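Local coordinates for protein response regulator (Colwellia psychrerythraea, PDB 3EQZ) that is a response regulator with a CheY-like receiver domain, probably acting as a signalling switch in a two-component system, at residues F7-D12 / D48-D53; L77-G82 / L100-T105. All coordinates share one frame; numbering follows the deposited sequence.

Overall arrangement
Both contacts join neighbouring parallel strands of one central five-stranded sheet, whose strand order 2-1-3-4-5, with helices on both faces, is that of the CheY-like receiver fold. Contact 1 pairs strands 6-9 and 49-53 in the middle of the sheet; contact 2 pairs strand 76-81 with 101-107, the outermost strand on that side within this chain. Along the sequence contact 1 closes before contact 2 opens. Their centres lie about 10 Å apart, and strands 49-53 and 76-81 meet directly, I78 N lying 2.7 Å from I50 O in a probable hydrogen bond. Together they form one continuous run of four strands, so the acids following strand 6-9 and ending strand 49-53 sit at the C-terminal edge of the same sheet.

Contact 1 (F7-D12 / D48-D53); sequences FIVDDD and DIIILD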
ATOM      1  N   PHE B   7      -6.631 -27.225  -4.194  1.00 28.28           N
ATOM      2  CA  PHE B   7      -7.243 -26.787  -5.458  1.00 29.51           C
ATOM      3  C   PHE B   7      -6.376 -25.711  -6.031  1.00 30.10           C
ATOM      4  O   PHE B   7      -6.144 -24.686  -5.355  1.00 30.48           O
ATOM      5  CB  PHE B   7      -8.645 -26.233  -5.208  1.00 27.95           C
ATOM      6  CG  PHE B   7      -9.601 -27.278  -4.676  1.00 30.85           C
ATOM      7  CD1 PHE B   7     -10.290 -28.126  -5.548  1.00 31.93           C
ATOM      8  CD2 PHE B   7      -9.799 -27.440  -3.313  1.00 30.73           C
ATOM      9  CE1 PHE B   7     -11.174 -29.136  -5.066  1.00 35.21           C
ATOM     10  CE2 PHE B   7     -10.694 -28.451  -2.816  1.00 34.61           C
ATOM     11  CZ  PHE B   7     -11.366 -29.301  -3.698  1.00 33.38           C
ATOM     12  N   ILE B   8      -5.893 -25.938  -7.240  1.00 29.98           N
ATOM     13  CA  ILE B   8      -5.106 -24.966  -7.961  1.00 31.54           C
ATOM     14  C   ILE B   8      -6.008 -24.244  -8.967  1.00 32.23           C
ATOM     15  O   ILE B   8      -6.602 -24.890  -9.843  1.00 31.28           O
ATOM     16  CB  ILE B   8      -3.950 -25.623  -8.761  1.00 31.62           C
ATOM     17  CG1 ILE B   8      -2.994 -26.314  -7.801  1.00 30.88           C
ATOM     18  CG2 ILE B   8      -3.196 -24.551  -9.635  1.00 31.28           C
ATOM     19  CD1 ILE B   8      -2.039 -27.318  -8.448  1.00 31.30           C
ATOM     20  N   VAL B   9      -6.106 -22.919  -8.827  1.00 31.35           N
ATOM     21  CA  VAL B   9      -6.969 -22.113  -9.690  1.00 31.25           C
ATOM     22  C   VAL B   9      -6.113 -21.100 -10.492  1.00 32.11           C
ATOM     23  O   VAL B   9      -5.561 -20.127  -9.954  1.00 29.48           O
ATOM     24  CB  VAL B   9      -8.070 -21.434  -8.869  1.00 31.48           C
ATOM     25  CG1 VAL B   9      -9.131 -20.808  -9.770  1.00 30.15           C
ATOM     26  CG2 VAL B   9      -8.663 -22.447  -7.857  1.00 28.36           C
ATOM     27  N   ASP B  10      -5.996 -21.345 -11.794  1.00 32.91           N
ATOM     28  CA  ASP B  10      -5.072 -20.577 -12.621  1.00 34.98           C
ATOM     29  C   ASP B  10      -5.455 -20.906 -14.028  1.00 36.33           C
ATOM     30  O   ASP B  10      -5.427 -22.086 -14.416  1.00 35.41           O
ATOM     31  CB  ASP B  10      -3.650 -21.075 -12.365  1.00 36.22           C
ATOM     32  CG  ASP B  10      -2.573 -20.249 -13.090  1.00 40.55           C
ATOM     33  OD1 ASP B  10      -2.901 -19.357 -13.932  1.00 42.54           O
ATOM     34  OD2 ASP B  10      -1.377 -20.489 -12.773  1.00 46.45           O
ATOM     35  N   ASP B  11      -5.815 -19.901 -14.820  1.00 38.53           N
ATOM     36  CA  ASP B  11      -6.233 -20.208 -16.199  1.00 40.99           C
ATOM     37  C   ASP B  11      -5.045 -20.318 -17.193  1.00 42.31           C
ATOM     38  O   ASP B  11      -5.229 -20.559 -18.377  1.00 42.58           O
ATOM     39  CB  ASP B  11      -7.303 -19.232 -16.684  1.00 40.67           C
ATOM     40  CG  ASP B  11      -6.804 -17.812 -16.732  1.00 42.47           C
ATOM     41  OD1 ASP B  11      -5.645 -17.549 -16.358  1.00 45.60           O
ATOM     42  OD2 ASP B  11      -7.568 -16.952 -17.164  1.00 44.88           O
ATOM     43  N   ASP B  12      -3.824 -20.158 -16.697  1.00 42.89           N
ATOM     44  CA  ASP B  12      -2.667 -20.298 -17.557  1.00 44.04           C
ATOM     45  C   ASP B  12      -2.162 -21.741 -17.452  1.00 43.80           C
ATOM     46  O   ASP B  12      -1.774 -22.221 -16.395  1.00 42.81           O
ATOM     47  CB  ASP B  12      -1.586 -19.284 -17.184  1.00 44.81           C
ATOM     48  CG  ASP B  12      -0.372 -19.346 -18.115  1.00 48.27           C
ATOM     49  OD1 ASP B  12       0.508 -20.213 -17.931  1.00 49.57           O
ATOM     50  OD2 ASP B  12      -0.286 -18.513 -19.035  1.00 54.09           O
ATOM     51  N   ASP B  48      -9.404 -27.756   3.366  1.00 31.96           N
ATOM     52  CA  ASP B  48      -9.002 -27.528   1.976  1.00 31.34           C
ATOM     53  C   ASP B  48      -7.971 -26.354   1.884  1.00 30.47           C
ATOM     54  O   ASP B  48      -8.010 -25.405   2.693  1.00 31.81           O
ATOM     55  CB  ASP B  48     -10.222 -27.257   1.076  1.00 29.90           C
ATOM     56  CG  ASP B  48     -11.211 -28.464   1.035  1.00 33.60           C
ATOM     57  OD1 ASP B  48     -10.772 -29.657   1.166  1.00 32.67           O
ATOM     58  OD2 ASP B  48     -12.435 -28.223   0.889  1.00 35.41           O
ATOM     59  N   ILE B  49      -7.057 -26.463   0.937  1.00 29.20           N
ATOM     60  CA  ILE B  49      -6.060 -25.434   0.640  1.00 28.51           C
ATOM     61  C   ILE B  49      -6.255 -24.970  -0.813  1.00 27.98           C
ATOM     62  O   ILE B  49      -6.321 -25.781  -1.728  1.00 28.45           O
ATOM     63  CB  ILE B  49      -4.664 -25.996   0.744  1.00 27.50           C
ATOM     64  CG1 ILE B  49      -4.387 -26.434   2.197  1.00 29.01           C
ATOM     65  CG2 ILE B  49      -3.648 -24.934   0.289  1.00 26.42           C
ATOM     66  CD1 ILE B  49      -3.352 -27.616   2.261  1.00 36.01           C
ATOM     67  N   ILE B  50      -6.394 -23.674  -1.019  1.00 27.41           N
ATOM     68  CA  ILE B  50      -6.654 -23.134  -2.357  1.00 26.48           C
ATOM     69  C   ILE B  50      -5.421 -22.341  -2.767  1.00 27.55           C
ATOM     70  O   ILE B  50      -4.990 -21.442  -2.027  1.00 29.25           O
ATOM     71  CB  ILE B  50      -7.848 -22.177  -2.359  1.00 25.75           C
ATOM     72  CG1 ILE B  50      -9.099 -22.903  -1.815  1.00 26.90           C
ATOM     73  CG2 ILE B  50      -8.050 -21.539  -3.740  1.00 24.95           C
ATOM     74  CD1 ILE B  50     -10.220 -21.905  -1.437  1.00 30.54           C
ATOM     75  N   ILE B  51      -4.845 -22.673  -3.911  1.00 26.65           N
ATOM     76  CA  ILE B  51      -3.768 -21.862  -4.467  1.00 27.80           C
ATOM     77  C   ILE B  51      -4.371 -21.081  -5.603  1.00 28.83           C
ATOM     78  O   ILE B  51      -4.819 -21.656  -6.595  1.00 27.29           O
ATOM     79  CB  ILE B  51      -2.560 -22.707  -4.914  1.00 28.16           C
ATOM     80  CG1 ILE B  51      -2.037 -23.570  -3.740  1.00 28.89           C
ATOM     81  CG2 ILE B  51      -1.474 -21.848  -5.579  1.00 27.91           C
ATOM     82  CD1 ILE B  51      -0.895 -24.571  -4.176  1.00 34.30           C
ATOM     83  N   LEU B  52      -4.409 -19.760  -5.437  1.00 28.63           N
ATOM     84  CA  LEU B  52      -5.149 -18.896  -6.344  1.00 29.91           C
ATOM     85  C   LEU B  52      -4.207 -17.943  -7.094  1.00 31.83           C
ATOM     86  O   LEU B  52      -3.528 -17.110  -6.451  1.00 31.89           O
ATOM     87  CB  LEU B  52      -6.217 -18.092  -5.590  1.00 29.44           C
ATOM     88  CG  LEU B  52      -7.039 -17.044  -6.421  1.00 31.54           C
ATOM     89  CD1 LEU B  52      -7.792 -17.690  -7.633  1.00 25.53           C
ATOM     90  CD2 LEU B  52      -8.043 -16.217  -5.560  1.00 28.30           C
ATOM     91  N   ASP B  53      -4.124 -18.082  -8.429  1.00 32.59           N
ATOM     92  CA  ASP B  53      -3.382 -17.101  -9.214  1.00 34.38           C
ATOM     93  C   ASP B  53      -4.314 -15.924  -9.419  1.00 34.44           C
ATOM     94  O   ASP B  53      -5.463 -16.135  -9.726  1.00 34.43           O
ATOM     95  CB  ASP B  53      -2.873 -17.648 -10.578  1.00 35.12           C
ATOM     96  CG  ASP B  53      -1.936 -16.630 -11.318  1.00 37.31           C
ATOM     97  OD1 ASP B  53      -0.686 -16.825 -11.315  1.00 43.00           O
ATOM     98  OD2 ASP B  53      -2.432 -15.614 -11.856  1.00 37.37           O
TER
HETATM   99  O   HOH W   1       0.519 -19.271 -11.124  1.00 47.88           O
HETATM  100  O   HOH W   2      -2.403 -16.817 -14.808  1.00 57.09           O
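F7 and V9 lock onto strand 49-53 through four nearly straight backbone hydrogen bonds in parallel register. F7 N gives to I49 O at 2.9 Å, and I51 N to F7 O at 2.8 Å; V9 N to I51 O and D53 N to V9 O extend the ladder. Beyond it, the carboxylates of D10 and D53 stack with their planes 14° apart. Each D10 oxygen shares a water with D53: one water donates to D10 OD2 and, at 2.7 Å, to D53 OD1, while the other holds D10 OD1 firmly and D53 OD2 only weakly. T15 OG1 also bonds D10 OD2, K108 makes a salt bridge to D53 OD1, and M55 N binds D53 OD2. The extended first torsion of D10 (chi1 -175°) carries its CG over D53 CB, 3.6 Å away. D10 OD1 closes an Asx turn by accepting D12 N from above the carboxylate plane, just where D12 N-caps helix 13-23. At the other end, F7 CE2 abuts D48 CG edge-on at 3.9 Å, ring and carboxylate standing 85° apart; R5 and N45 hold the D48 carboxylate. F7, V9, I50 and L52 share one face of the sheet. There V9 CB packs on L52 CD1 at 4.0 Å, and helix 60-70 covers I50 and L52 through L68, V64 and I65. I8 and I51 line the other face. The strands thus deliver two acids side by side at their C-terminal ends, consistent with the acidic cluster of receiver domains. D10 OD2 and D53 OD1 are only 4.0 Å apart, and any repulsion between them is probably eased by the bridging waters and the salt bridge to K108.

Contact 2 (L77-G82 / L100-T105); sequences LILISG and LNVINT
L77 docks on strand 101-105 through both backbone polar atoms: its N gives to N101 O at 2.9 Å, and its O accepts from I103 N at 2.8 Å. The strands belong to a beta-alpha-beta crossover of the receiver fold, strand 76-81, helix 87-97, strand 101-107. A beta bulge interrupts their pairing: L77 sits beside V102 and L79 beside T105, so two residues, I103 and N104, span what I78 alone spans opposite. The turned-in backbone of I103 (psi -13°) makes the bulge, and the two strand segments are turned 42° against each other. L79 N then reaches N104 O over a longer 3.3 Å, in the carbonyl plane on a lone pair. I103 CG1 is squeezed between its own backbone N and carbonyl carbon (chi1 58°), which swings it back over the partner strand, 3.6 Å from I78 CG1 and 3.4 Å from L77 O. F118 of helix 112-124 touches both isoleucines, and L122 adds to the cover over I103. On the opposite face, L77 CD2 meets L100 CD1 at 4.2 Å, crossing it at a slant, and V102 packs alongside L77 and L79. A95 and L96 of helix 87-97 back V102, while L88 backs T105. N104 also meets V114 of a second subunit, bringing this edge strand into the assembly, and its OD1 accepts a weak bond from T105 N. T105 leans its methyl CG2 on L79 CB at 4.1 Å, and its CA makes a bent C-H...O contact with L79 O, CA and O 3.2 Å apart.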
ATOM      1  N   LEU B  77      -6.032 -20.162   2.103  1.00 26.39           N
ATOM      2  CA  LEU B  77      -5.811 -19.557   0.816  1.00 26.03           C
ATOM      3  C   LEU B  77      -4.356 -19.117   0.604  1.00 26.77           C
ATOM      4  O   LEU B  77      -3.744 -18.459   1.480  1.00 25.70           O
ATOM      5  CB  LEU B  77      -6.777 -18.386   0.645  1.00 27.43           C
ATOM      6  CG  LEU B  77      -6.843 -17.606  -0.659  1.00 29.19           C
ATOM      7  CD1 LEU B  77      -7.272 -18.515  -1.753  1.00 25.28           C
ATOM      8  CD2 LEU B  77      -7.821 -16.428  -0.485  1.00 29.88           C
ATOM      9  N   ILE B  78      -3.810 -19.478  -0.553  1.00 25.22           N
ATOM     10  CA  ILE B  78      -2.478 -19.011  -0.981  1.00 25.93           C
ATOM     11  C   ILE B  78      -2.654 -18.210  -2.265  1.00 26.72           C
ATOM     12  O   ILE B  78      -3.360 -18.651  -3.154  1.00 25.89           O
ATOM     13  CB  ILE B  78      -1.527 -20.177  -1.268  1.00 26.24           C
ATOM     14  CG1 ILE B  78      -1.244 -20.949   0.027  1.00 26.77           C
ATOM     15  CG2 ILE B  78      -0.272 -19.677  -1.921  1.00 25.25           C
ATOM     16  CD1 ILE B  78      -0.768 -22.441  -0.140  1.00 25.99           C
ATOM     17  N   LEU B  79      -2.070 -17.009  -2.335  1.00 26.94           N
ATOM     18  CA  LEU B  79      -2.248 -16.166  -3.477  1.00 28.33           C
ATOM     19  C   LEU B  79      -0.970 -16.052  -4.251  1.00 29.36           C
ATOM     20  O   LEU B  79       0.100 -15.906  -3.679  1.00 30.33           O
ATOM     21  CB  LEU B  79      -2.706 -14.775  -3.078  1.00 27.39           C
ATOM     22  CG  LEU B  79      -3.936 -14.685  -2.199  1.00 28.87           C
ATOM     23  CD1 LEU B  79      -4.062 -13.221  -1.743  1.00 29.78           C
ATOM     24  CD2 LEU B  79      -5.234 -15.149  -2.988  1.00 24.58           C
ATOM     25  N   ILE B  80      -1.083 -16.081  -5.566  1.00 31.16           N
ATOM     26  CA  ILE B  80       0.096 -16.021  -6.405  1.00 33.33           C
ATOM     27  C   ILE B  80      -0.052 -14.961  -7.453  1.00 35.27           C
ATOM     28  O   ILE B  80      -1.133 -14.807  -8.009  1.00 34.28           O
ATOM     29  CB  ILE B  80       0.378 -17.364  -7.055  1.00 34.60           C
ATOM     30  CG1 ILE B  80       0.478 -18.443  -5.930  1.00 33.43           C
ATOM     31  CG2 ILE B  80       1.720 -17.233  -7.858  1.00 34.35           C
ATOM     32  CD1 ILE B  80       1.087 -19.750  -6.346  1.00 37.76           C
ATOM     33  N   SER B  81       1.032 -14.197  -7.672  1.00 37.92           N
ATOM     34  CA  SER B  81       1.044 -13.099  -8.665  1.00 41.47           C
ATOM     35  C   SER B  81       2.389 -12.385  -8.688  1.00 42.81           C
ATOM     36  O   SER B  81       3.174 -12.530  -7.749  1.00 43.15           O
ATOM     37  CB  SER B  81      -0.017 -12.051  -8.261  1.00 40.13           C
ATOM     38  OG  SER B  81      -0.416 -11.290  -9.388  1.00 43.39           O
ATOM     39  N   GLY B  82       2.640 -11.551  -9.699  1.00 45.79           N
ATOM     40  CA  GLY B  82       3.730 -10.517  -9.587  1.00 48.26           C
ATOM     41  C   GLY B  82       3.689  -9.609  -8.333  1.00 50.79           C
ATOM     42  O   GLY B  82       2.618  -9.178  -7.880  1.00 50.53           O
ATOM     43  N   LEU B 100     -11.011 -13.768   5.079  1.00 32.87           N
ATOM     44  CA  LEU B 100     -10.428 -14.996   4.502  1.00 31.20           C
ATOM     45  C   LEU B 100      -9.102 -15.406   5.170  1.00 30.32           C
ATOM     46  O   LEU B 100      -8.339 -14.553   5.526  1.00 28.45           O
ATOM     47  CB  LEU B 100     -10.238 -14.852   2.972  1.00 29.24           C
ATOM     48  CG  LEU B 100     -11.566 -14.755   2.240  1.00 27.93           C
ATOM     49  CD1 LEU B 100     -11.345 -14.557   0.759  1.00 25.99           C
ATOM     50  CD2 LEU B 100     -12.429 -16.025   2.484  1.00 28.07           C
ATOM     51  N   ASN B 101      -8.842 -16.712   5.313  1.00 29.69           N
ATOM     52  CA  ASN B 101      -7.580 -17.184   5.909  1.00 31.01           C
ATOM     53  C   ASN B 101      -6.408 -17.337   4.874  1.00 29.84           C
ATOM     54  O   ASN B 101      -6.124 -18.437   4.390  1.00 27.04           O
ATOM     55  CB  ASN B 101      -7.814 -18.485   6.701  1.00 31.65           C
ATOM     56  CG  ASN B 101      -6.518 -19.045   7.379  1.00 35.58           C
ATOM     57  OD1 ASN B 101      -6.371 -20.281   7.611  1.00 38.80           O
ATOM     58  ND2 ASN B 101      -5.606 -18.153   7.706  1.00 35.56           N
ATOM     59  N   VAL B 102      -5.769 -16.206   4.548  1.00 29.08           N
ATOM     60  CA  VAL B 102      -4.623 -16.193   3.653  1.00 28.83           C
ATOM     61  C   VAL B 102      -3.396 -16.640   4.438  1.00 29.89           C
ATOM     62  O   VAL B 102      -3.008 -15.989   5.414  1.00 31.38           O
ATOM     63  CB  VAL B 102      -4.354 -14.796   3.089  1.00 29.31           C
ATOM     64  CG1 VAL B 102      -3.166 -14.821   2.104  1.00 27.74           C
ATOM     65  CG2 VAL B 102      -5.618 -14.230   2.419  1.00 27.65           C
ATOM     66  N   ILE B 103      -2.821 -17.771   4.059  1.00 29.28           N
ATOM     67  CA  ILE B 103      -1.705 -18.358   4.815  1.00 29.31           C
ATOM     68  C   ILE B 103      -0.322 -18.050   4.194  1.00 29.62           C
ATOM     69  O   ILE B 103       0.687 -18.187   4.861  1.00 28.63           O
ATOM     70  CB  ILE B 103      -1.875 -19.853   4.944  1.00 29.48           C
ATOM     71  CG1 ILE B 103      -1.961 -20.484   3.548  1.00 28.84           C
ATOM     72  CG2 ILE B 103      -3.099 -20.188   5.855  1.00 28.38           C
ATOM     73  CD1 ILE B 103      -1.744 -21.972   3.608  1.00 26.27           C
ATOM     74  N   ASN B 104      -0.300 -17.546   2.957  1.00 29.11           N
ATOM     75  CA  ASN B 104       0.935 -17.145   2.351  1.00 29.11           C
ATOM     76  C   ASN B 104       0.634 -16.592   0.998  1.00 29.06           C
ATOM     77  O   ASN B 104      -0.478 -16.798   0.500  1.00 27.84           O
ATOM     78  CB  ASN B 104       1.876 -18.365   2.223  1.00 29.05           C
ATOM     79  CG  ASN B 104       3.362 -17.954   2.171  1.00 33.37           C
ATOM     80  OD1 ASN B 104       3.691 -16.785   2.300  1.00 35.94           O
ATOM     81  ND2 ASN B 104       4.235 -18.920   2.025  1.00 34.67           N
ATOM     82  N   THR B 105       1.608 -15.854   0.436  1.00 28.69           N
ATOM     83  CA  THR B 105       1.597 -15.382  -0.928  1.00 29.56           C
ATOM     84  C   THR B 105       2.958 -15.630  -1.601  1.00 30.96           C
ATOM     85  O   THR B 105       3.975 -15.761  -0.927  1.00 31.12           O
ATOM     86  CB  THR B 105       1.268 -13.841  -1.039  1.00 30.93           C
ATOM     87  OG1 THR B 105       2.360 -13.069  -0.534  1.00 32.00           O
ATOM     88  CG2 THR B 105      -0.025 -13.491  -0.255  1.00 25.95           C
TER